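Local coordinates for protein transcriptional regulator I2 (Pseudomonas fluorescens A506, PDB 4MO7) that is a Crohn's disease-associated superantigen built as a TetR-family transcriptional regulator, and so probably binds DNA through an N-terminal helix-turn-helix, at residues I76-M81 and A141-L146; R105-I110 and T196-A201; D148-I153 and I173-L178. One frame throughout, in Å; residues are numbered along the deposited sequence.

Interaction 1 (I76-M81 and A141-L146); sequences ILRAVM and AHVLAL
His142 lays its imidazole flat against the guanidinium of Arg78, and this stack is the polar part of the contact between the helical segments 76-81 and 141-146, whose axes approach to 9.6 Å at 7° from parallel. The planes are only 7° apart and the centres lie 3.4 Å from each other. Arg78 reaches the ring with an extended chain: CG leaves anti to the backbone N (chi1 176°), and the chain stays stretched to NE. NH2 then sits over the centre of the imidazole, 3.2 Å above its plane, while NE comes over CB and CG of His142. The short approach of Arg78 NH2 to His142 ND1, 3.2 Å, is part of this face-to-face overlap and not a hydrogen bond, because the N-H does not aim at the ring nitrogen.

One residue on, Val143 turns toward the facing helix and brings CG2 to 3.9 Å from Met81 CB. The same methyl, Val143 CG2, also touches Arg78 O, at 4.0 Å. Met81 meets the valine with its CB alone; beyond it the thioether chain leads away, toward Leu128 of helix 122-130.

Both polar groups of the stack are held from their own helices. His142 NE2 is hydrogen-bonded to Glu138, and Arg78 forms a salt bridge through NE with Glu82. Each member of the stack, one certain cation and one titratable ring, thus has a carboxylate partner. The two carboxylates would be expected to offset the charge of the pair, and the bond to Glu138 may favour a proton on NE2.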
loop_
_atom_site.group_PDB
_atom_site.type_symbol
_atom_site.label_atom_id
_atom_site.label_comp_id
_atom_site.label_asym_id
_atom_site.label_seq_id
_atom_site.Cartn_x
_atom_site.Cartn_y
_atom_site.Cartn_z
ATOM N N ILE A 76 12.554 -23.804 -9.124
ATOM C CA ILE A 76 13.664 -22.848 -9.083
ATOM C C ILE A 76 13.137 -21.501 -8.583
ATOM O O ILE A 76 13.791 -20.852 -7.750
ATOM C CB ILE A 76 14.311 -22.634 -10.454
ATOM C CG1 ILE A 76 14.859 -23.976 -10.955
ATOM C CG2 ILE A 76 15.501 -21.683 -10.346
ATOM C CD1 ILE A 76 15.403 -23.913 -12.359
ATOM N N LEU A 77 11.950 -21.095 -9.056
ATOM C CA LEU A 77 11.373 -19.792 -8.666
ATOM C C LEU A 77 11.038 -19.803 -7.200
ATOM O O LEU A 77 11.373 -18.852 -6.473
ATOM C CB LEU A 77 10.124 -19.459 -9.484
ATOM C CG LEU A 77 9.408 -18.122 -9.223
ATOM C CD1 LEU A 77 10.300 -16.950 -9.490
ATOM C CD2 LEU A 77 8.087 -18.075 -10.064
ATOM N N ARG A 78 10.407 -20.884 -6.736
ATOM C CA ARG A 78 10.145 -21.065 -5.299
ATOM C C ARG A 78 11.420 -20.909 -4.485
ATOM O O ARG A 78 11.424 -20.227 -3.458
ATOM C CB ARG A 78 9.595 -22.476 -5.048
ATOM C CG ARG A 78 9.392 -22.770 -3.549
ATOM C CD ARG A 78 9.162 -24.271 -3.392
ATOM N NE ARG A 78 9.626 -24.700 -2.084
ATOM C CZ ARG A 78 9.685 -25.969 -1.698
ATOM N NH1 ARG A 78 9.298 -26.922 -2.538
ATOM N NH2 ARG A 78 10.126 -26.281 -0.477
ATOM N N ALA A 79 12.514 -21.535 -4.927
ATOM C CA ALA A 79 13.750 -21.523 -4.125
ATOM C C ALA A 79 14.382 -20.149 -4.145
ATOM O O ALA A 79 14.942 -19.734 -3.127
ATOM C CB ALA A 79 14.756 -22.569 -4.644
ATOM N N VAL A 80 14.306 -19.430 -5.254
ATOM C CA VAL A 80 14.827 -18.031 -5.283
ATOM C C VAL A 80 14.076 -17.230 -4.235
ATOM O O VAL A 80 14.661 -16.476 -3.444
ATOM C CB VAL A 80 14.627 -17.414 -6.667
ATOM C CG1 VAL A 80 14.831 -15.909 -6.690
ATOM C CG2 VAL A 80 15.573 -18.113 -7.659
ATOM N N MET A 81 12.761 -17.393 -4.194
ATOM C CA MET A 81 11.982 -16.610 -3.243
ATOM C C MET A 81 12.238 -17.067 -1.809
ATOM O O MET A 81 12.329 -16.247 -0.886
ATOM C CB MET A 81 10.510 -16.691 -3.591
ATOM C CG MET A 81 10.192 -16.094 -4.972
ATOM S SD MET A 81 8.391 -15.959 -5.048
ATOM C CE MET A 81 8.131 -15.488 -6.742
ATOM N N ALA A 141 2.825 -21.852 -1.063
ATOM C CA ALA A 141 2.520 -22.221 0.339
ATOM C C ALA A 141 3.822 -22.329 1.097
ATOM O O ALA A 141 3.899 -21.953 2.266
ATOM C CB ALA A 141 1.773 -23.506 0.392
ATOM N N HIS A 142 4.865 -22.834 0.422
ATOM C CA HIS A 142 6.201 -22.865 1.022
ATOM C C HIS A 142 6.729 -21.459 1.300
ATOM O O HIS A 142 7.250 -21.212 2.383
ATOM C CB HIS A 142 7.205 -23.602 0.134
ATOM C CG HIS A 142 7.038 -25.087 0.172
ATOM N ND1 HIS A 142 7.458 -25.844 1.244
ATOM C CD2 HIS A 142 6.452 -25.949 -0.697
ATOM C CE1 HIS A 142 7.168 -27.115 1.021
ATOM N NE2 HIS A 142 6.545 -27.204 -0.143
ATOM N N VAL A 143 6.559 -20.542 0.354
ATOM C CA VAL A 143 7.104 -19.188 0.576
ATOM C C VAL A 143 6.283 -18.529 1.681
ATOM O O VAL A 143 6.824 -17.817 2.530
ATOM C CB VAL A 143 7.067 -18.331 -0.673
ATOM C CG1 VAL A 143 7.462 -16.929 -0.327
ATOM C CG2 VAL A 143 7.998 -18.951 -1.731
ATOM N N LEU A 144 4.979 -18.769 1.711
ATOM C CA LEU A 144 4.155 -18.190 2.765
ATOM C C LEU A 144 4.450 -18.727 4.169
ATOM O O LEU A 144 4.319 -17.998 5.150
ATOM C CB LEU A 144 2.649 -18.315 2.433
ATOM C CG LEU A 144 2.135 -17.443 1.268
ATOM C CD1 LEU A 144 0.665 -17.814 0.894
ATOM C CD2 LEU A 144 2.240 -15.935 1.551
ATOM N N ALA A 145 4.817 -19.991 4.276
ATOM C CA ALA A 145 5.356 -20.506 5.525
ATOM C C ALA A 145 6.552 -19.737 6.058
ATOM O O ALA A 145 6.635 -19.516 7.276
ATOM C CB ALA A 145 5.692 -21.971 5.416
ATOM N N LEU A 146 7.486 -19.339 5.179
ATOM C CA LEU A 146 8.622 -18.515 5.611
ATOM C C LEU A 146 8.155 -17.132 6.034
ATOM O O LEU A 146 8.718 -16.538 6.975
ATOM C CB LEU A 146 9.649 -18.356 4.493
ATOM C CG LEU A 146 10.249 -19.705 4.111
ATOM C CD1 LEU A 146 11.317 -19.508 3.057
ATOM C CD2 LEU A 146 10.885 -20.353 5.330
#

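Interaction 2 (R105-I110 and T196-A201); sequences RVLALI and TLEELA
Leu107 points CG away from its own N, beside the carbonyl carbon (chi1 -177°), which carries its two methyls out toward helix 197-208, where CD1 settles on Ala201, while CD2 only brushes Glu198 OE2. In Ile110 it is CG2 that takes the place beside the carbonyl carbon, and this methyl, rather than the longer CG1-CD1 arm, faces Ala201. The alanine is therefore met by two methyls: its CB lies 3.8 Å from Leu107 CD1 and 3.9 Å from Ile110 CG2. Its backbone takes part as well, for Leu107 CD1 comes to 3.6 Å from Ala201 O and Ile110 CG2 to 3.8 Å from Ala201 CA. With so small a side chain here, CA of Ile110 and CA of Ala201 come within 5.9 Å, although the segment axes stay 10.3 Å apart and cross at 129°.

Glu198 adds a looser touch at the margin, running across Leu107 at about a right angle; its carboxylate is engaged mainly by a salt bridge to Arg111, just past the end of 105-110. Behind the contact, the helix starts with a capping box: Glu199 N gives a hydrogen bond to Thr196 OG1, and Thr196 N gives one back to Glu199 OE1.

No hydrogen bond spans the two segments, so the union is apolar packing. Trp154 of helix 137-163 also packs on Ile110, Leu114 of helix 114-117 lies against Ala201, and Leu200, next to Ala201 in the chain, touches Phe177 of the second subunit.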
loop_
_atom_site.group_PDB
_atom_site.type_symbol
_atom_site.label_atom_id
_atom_site.label_comp_id
_atom_site.label_asym_id
_atom_site.label_seq_id
_atom_site.Cartn_x
_atom_site.Cartn_y
_atom_site.Cartn_z
ATOM N N ARG A 105 15.309 -2.729 19.429
ATOM C CA ARG A 105 14.800 -3.956 18.783
ATOM C C ARG A 105 13.693 -3.591 17.802
ATOM O O ARG A 105 13.673 -4.081 16.684
ATOM C CB ARG A 105 14.308 -4.949 19.834
ATOM C CG ARG A 105 15.496 -5.482 20.673
ATOM C CD ARG A 105 15.104 -6.272 21.918
ATOM N NE ARG A 105 14.359 -7.479 21.624
ATOM C CZ ARG A 105 14.909 -8.626 21.215
ATOM N NH1 ARG A 105 16.233 -8.735 21.037
ATOM N NH2 ARG A 105 14.130 -9.665 20.993
ATOM N N VAL A 106 12.749 -2.754 18.208
ATOM C CA VAL A 106 11.731 -2.261 17.240
ATOM C C VAL A 106 12.403 -1.540 16.051
ATOM O O VAL A 106 12.063 -1.770 14.912
ATOM C CB VAL A 106 10.636 -1.363 17.915
ATOM C CG1 VAL A 106 9.585 -0.926 16.920
ATOM C CG2 VAL A 106 9.947 -2.149 19.062
ATOM N N LEU A 107 13.382 -0.662 16.323
ATOM C CA LEU A 107 14.042 0.035 15.252
ATOM C C LEU A 107 14.768 -0.913 14.338
ATOM O O LEU A 107 14.777 -0.700 13.126
ATOM C CB LEU A 107 15.011 1.083 15.845
ATOM C CG LEU A 107 15.695 1.908 14.761
ATOM C CD1 LEU A 107 14.674 2.680 13.887
ATOM C CD2 LEU A 107 16.709 2.875 15.442
ATOM N N ALA A 108 15.367 -1.971 14.901
ATOM C CA ALA A 108 16.076 -2.923 14.052
ATOM C C ALA A 108 15.121 -3.553 13.043
ATOM O O ALA A 108 15.496 -3.760 11.878
ATOM C CB ALA A 108 16.705 -4.026 14.910
ATOM N N LEU A 109 13.930 -3.967 13.492
ATOM C CA LEU A 109 13.009 -4.579 12.529
ATOM C C LEU A 109 12.524 -3.572 11.512
ATOM O O LEU A 109 12.408 -3.891 10.352
ATOM C CB LEU A 109 11.812 -5.170 13.238
ATOM C CG LEU A 109 12.130 -6.222 14.347
ATOM C CD1 LEU A 109 10.843 -7.019 14.621
ATOM C CD2 LEU A 109 13.191 -7.159 13.868
ATOM N N ILE A 110 12.224 -2.334 11.933
ATOM C CA ILE A 110 11.798 -1.285 10.978
ATOM C C ILE A 110 12.878 -1.019 9.929
ATOM O O ILE A 110 12.613 -0.954 8.723
ATOM C CB ILE A 110 11.497 -0.001 11.754
ATOM C CG1 ILE A 110 10.188 -0.173 12.522
ATOM C CG2 ILE A 110 11.341 1.193 10.802
ATOM C CD1 ILE A 110 9.910 0.980 13.522
ATOM N N THR A 196 17.166 10.308 4.576
ATOM C CA THR A 196 17.892 9.048 4.449
ATOM C C THR A 196 17.034 7.925 5.010
ATOM O O THR A 196 16.050 8.191 5.704
ATOM C CB THR A 196 19.170 9.047 5.236
ATOM O OG1 THR A 196 18.838 9.039 6.615
ATOM C CG2 THR A 196 19.993 10.327 4.931
ATOM N N LEU A 197 17.417 6.685 4.731
ATOM C CA LEU A 197 16.597 5.560 5.177
ATOM C C LEU A 197 16.655 5.448 6.683
ATOM O O LEU A 197 15.680 5.070 7.360
ATOM C CB LEU A 197 17.103 4.262 4.535
ATOM C CG LEU A 197 16.018 3.210 4.720
ATOM C CD1 LEU A 197 15.651 2.591 3.367
ATOM C CD2 LEU A 197 16.447 2.171 5.770
ATOM N N GLU A 198 17.810 5.750 7.258
ATOM C CA GLU A 198 17.883 5.735 8.703
ATOM C C GLU A 198 16.945 6.783 9.341
ATOM O O GLU A 198 16.298 6.532 10.364
ATOM C CB GLU A 198 19.327 5.958 9.171
ATOM C CG GLU A 198 19.495 5.815 10.679
ATOM C CD GLU A 198 19.317 4.358 11.190
ATOM O OE1 GLU A 198 19.407 3.419 10.361
ATOM O OE2 GLU A 198 19.107 4.159 12.416
ATOM N N GLU A 199 16.895 7.971 8.774
ATOM C CA GLU A 199 15.974 8.992 9.272
ATOM C C GLU A 199 14.529 8.550 9.120
ATOM O O GLU A 199 13.713 8.765 10.017
ATOM C CB GLU A 199 16.223 10.295 8.538
ATOM C CG GLU A 199 17.542 10.910 9.019
ATOM C CD GLU A 199 18.013 12.057 8.116
ATOM O OE1 GLU A 199 17.436 12.249 7.029
ATOM O OE2 GLU A 199 18.981 12.755 8.490
ATOM N N LEU A 200 14.229 7.918 7.978
ATOM C CA LEU A 200 12.876 7.376 7.737
ATOM C C LEU A 200 12.518 6.329 8.809
ATOM O O LEU A 200 11.403 6.325 9.367
ATOM C CB LEU A 200 12.808 6.776 6.325
ATOM C CG LEU A 200 11.448 6.223 5.852
ATOM C CD1 LEU A 200 10.377 7.350 5.749
ATOM C CD2 LEU A 200 11.584 5.474 4.535
ATOM N N ALA A 201 13.468 5.447 9.115
ATOM C CA ALA A 201 13.230 4.395 10.130
ATOM C C ALA A 201 13.006 5.032 11.508
ATOM O O ALA A 201 12.143 4.618 12.257
ATOM C CB ALA A 201 14.443 3.394 10.156
#

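Interaction 3 (D148-I153 and I173-L178); sequences DVYEQI and ITRRFL
Glu151 and Arg175 join two helical segments that stand well apart, their nearest CA atoms, those of these same two residues, being 8.8 Å from each other. Side chains alone span the gap. Arg175 points its CB toward segment 148-153 and bends at chi2, and Glu151, also bent at chi2, brings its carboxylate alongside the guanidinium edge. The two flat groups are nearly coplanar, 17° apart, and form a salt bridge. Arg175 NE donates to Glu151 OE1 over 2.9 Å in an almost straight bond (175°), using the syn lone pair of that oxygen, which lies practically in the guanidinium plane. NH2 appears to donate to OE2 as well, completing a bidentate pair, though the position of OE2 is less certain.

Tyr150 meets the arginine with its ring edge: CE1 lies 3.7 Å from Arg175 NH2, which sits near the plane of the ring. Ring and guanidinium are turned 54° against each other.

Further charges surround the pair. Glu113 accepts from both Tyr150 OH and Arg175 NH2, and so ties the tyrosine to the arginine from a third piece of the chain, while Arg147 also approaches Glu151 through OE2, a pairing that shares the doubt about that oxygen. Trp154 contributes a cation-pi contact to Arg175. The result is an ionic network round the buried Arg175, whose charge the glutamates would be expected to offset. It lies inside the all-helical C-terminal domain of the TetR fold, linking helix 137-163 to helix 171-183, a helix whose Ile173, Arg176 and Phe177 pack against the second subunit.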
loop_
_atom_site.group_PDB
_atom_site.type_symbol
_atom_site.label_atom_id
_atom_site.label_comp_id
_atom_site.label_asym_id
_atom_site.label_seq_id
_atom_site.Cartn_x
_atom_site.Cartn_y
_atom_site.Cartn_z
ATOM N N ASP A 148 5.435 -16.472 7.406
ATOM C CA ASP A 148 4.821 -16.640 8.731
ATOM C C ASP A 148 5.869 -16.477 9.809
ATOM O O ASP A 148 5.620 -15.782 10.818
ATOM C CB ASP A 148 4.166 -18.035 8.867
ATOM C CG ASP A 148 3.355 -18.184 10.136
ATOM O OD1 ASP A 148 2.771 -17.190 10.605
ATOM O OD2 ASP A 148 3.258 -19.321 10.653
ATOM N N VAL A 149 7.023 -17.114 9.622
ATOM C CA VAL A 149 8.128 -17.054 10.618
ATOM C C VAL A 149 8.635 -15.620 10.757
ATOM O O VAL A 149 8.912 -15.126 11.888
ATOM C CB VAL A 149 9.261 -17.978 10.214
ATOM C CG1 VAL A 149 10.454 -17.751 11.077
ATOM C CG2 VAL A 149 8.763 -19.455 10.311
ATOM N N TYR A 150 8.738 -14.936 9.613
ATOM C CA TYR A 150 9.161 -13.522 9.592
ATOM C C TYR A 150 8.200 -12.714 10.411
ATOM O O TYR A 150 8.603 -11.897 11.229
ATOM C CB TYR A 150 9.144 -13.052 8.135
ATOM C CG TYR A 150 9.450 -11.573 7.898
ATOM C CD1 TYR A 150 8.444 -10.612 7.932
ATOM C CD2 TYR A 150 10.734 -11.190 7.539
ATOM C CE1 TYR A 150 8.742 -9.237 7.637
ATOM C CE2 TYR A 150 11.025 -9.856 7.238
ATOM C CZ TYR A 150 10.043 -8.906 7.332
ATOM O OH TYR A 150 10.410 -7.603 7.070
ATOM N N GLU A 151 6.913 -12.964 10.233
ATOM C CA GLU A 151 5.930 -12.183 10.975
ATOM C C GLU A 151 5.972 -12.478 12.445
ATOM O O GLU A 151 5.660 -11.609 13.255
ATOM C CB GLU A 151 4.501 -12.324 10.444
ATOM C CG GLU A 151 4.266 -11.744 9.040
ATOM C CD GLU A 151 4.396 -10.218 9.029
ATOM O OE1 GLU A 151 3.947 -9.586 10.020
ATOM O OE2 GLU A 151 5.002 -9.717 8.043
ATOM N N GLN A 152 6.260 -13.735 12.813
ATOM C CA GLN A 152 6.328 -14.066 14.222
ATOM C C GLN A 152 7.468 -13.321 14.922
ATOM O O GLN A 152 7.347 -12.968 16.076
ATOM C CB GLN A 152 6.457 -15.612 14.412
ATOM C CG GLN A 152 5.178 -16.290 13.905
ATOM C CD GLN A 152 5.082 -17.734 14.364
ATOM O OE1 GLN A 152 6.120 -18.352 14.613
ATOM N NE2 GLN A 152 3.843 -18.271 14.506
ATOM N N ILE A 153 8.542 -13.014 14.215
ATOM C CA ILE A 153 9.623 -12.196 14.832
ATOM C C ILE A 153 9.094 -10.779 15.156
ATOM O O ILE A 153 9.287 -10.255 16.279
ATOM C CB ILE A 153 10.817 -12.070 13.884
ATOM C CG1 ILE A 153 11.556 -13.411 13.733
ATOM C CG2 ILE A 153 11.822 -11.060 14.440
ATOM C CD1 ILE A 153 12.612 -13.239 12.641
ATOM N N ILE A 173 -2.708 -5.525 15.245
ATOM C CA ILE A 173 -3.236 -4.445 14.377
ATOM C C ILE A 173 -2.106 -3.414 14.185
ATOM O O ILE A 173 -1.922 -2.880 13.077
ATOM C CB ILE A 173 -4.528 -3.792 14.932
ATOM C CG1 ILE A 173 -5.690 -4.835 14.966
ATOM C CG2 ILE A 173 -4.916 -2.533 14.056
ATOM C CD1 ILE A 173 -5.656 -5.880 13.899
ATOM N N THR A 174 -1.320 -3.190 15.231
ATOM C CA THR A 174 -0.163 -2.281 15.119
ATOM C C THR A 174 0.740 -2.813 14.003
ATOM O O THR A 174 1.243 -2.048 13.145
ATOM C CB THR A 174 0.617 -2.185 16.420
ATOM O OG1 THR A 174 -0.214 -1.560 17.396
ATOM C CG2 THR A 174 1.866 -1.324 16.237
ATOM N N ARG A 175 0.935 -4.140 13.958
ATOM C CA ARG A 175 1.798 -4.659 12.884
ATOM C C ARG A 175 1.165 -4.474 11.485
ATOM O O ARG A 175 1.865 -4.073 10.530
ATOM C CB ARG A 175 2.129 -6.140 13.145
ATOM C CG ARG A 175 2.847 -6.862 11.976
ATOM C CD ARG A 175 4.220 -6.163 11.644
ATOM N NE ARG A 175 4.750 -6.845 10.423
ATOM C CZ ARG A 175 5.607 -6.306 9.555
ATOM N NH1 ARG A 175 6.036 -5.039 9.716
ATOM N NH2 ARG A 175 5.934 -6.990 8.467
ATOM N N ARG A 176 -0.156 -4.705 11.364
ATOM C CA ARG A 176 -0.843 -4.496 10.082
ATOM C C ARG A 176 -0.689 -3.022 9.614
ATOM O O ARG A 176 -0.483 -2.780 8.440
ATOM C CB ARG A 176 -2.314 -4.755 10.227
ATOM C CG ARG A 176 -2.687 -6.162 10.741
ATOM C CD ARG A 176 -2.539 -7.112 9.644
ATOM N NE ARG A 176 -3.263 -8.357 9.965
ATOM C CZ ARG A 176 -3.441 -9.327 9.077
ATOM N NH1 ARG A 176 -4.096 -10.440 9.395
ATOM N NH2 ARG A 176 -2.953 -9.173 7.860
ATOM N N PHE A 177 -0.795 -2.064 10.528
ATOM C CA PHE A 177 -0.697 -0.631 10.123
ATOM C C PHE A 177 0.743 -0.357 9.737
ATOM O O PHE A 177 1.023 0.331 8.760
ATOM C CB PHE A 177 -1.028 0.276 11.339
ATOM C CG PHE A 177 -2.535 0.427 11.660
ATOM C CD1 PHE A 177 -3.513 0.355 10.694
ATOM C CD2 PHE A 177 -2.924 0.649 12.977
ATOM C CE1 PHE A 177 -4.921 0.507 11.033
ATOM C CE2 PHE A 177 -4.266 0.824 13.343
ATOM C CZ PHE A 177 -5.268 0.727 12.392
ATOM N N LEU A 178 1.694 -0.850 10.518
ATOM C CA LEU A 178 3.111 -0.621 10.205
ATOM C C LEU A 178 3.541 -1.266 8.884
ATOM O O LEU A 178 4.307 -0.679 8.076
ATOM C CB LEU A 178 3.996 -1.108 11.395
ATOM C CG LEU A 178 5.451 -0.680 11.452
ATOM C CD1 LEU A 178 5.619 0.862 11.468
ATOM C CD2 LEU A 178 6.103 -1.334 12.687
#

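Overall arrangement
Helix 137-163 is the common thread: it supplies 141-146 to interaction 1 and, farther along, 148-153 to interaction 3; the centres of the two contacts are about 19 Å apart. Interaction 1 closes before interaction 3 opens, and interaction 3 is nested within the loop closed by interaction 2. The latter two touch, with Leu109 CD1 4.0 Å from Ile153 O, and their centres are about 15 Å apart. Interactions 1 and 2 lie on opposite sides of the chain's centre, their centres about 26 Å apart. Interaction 1 joins helix 73-97, which begins in the TetR-family DNA-binding region, to the C-terminal domain, whereas interactions 2 and 3 pack that domain internally, next to the second subunit.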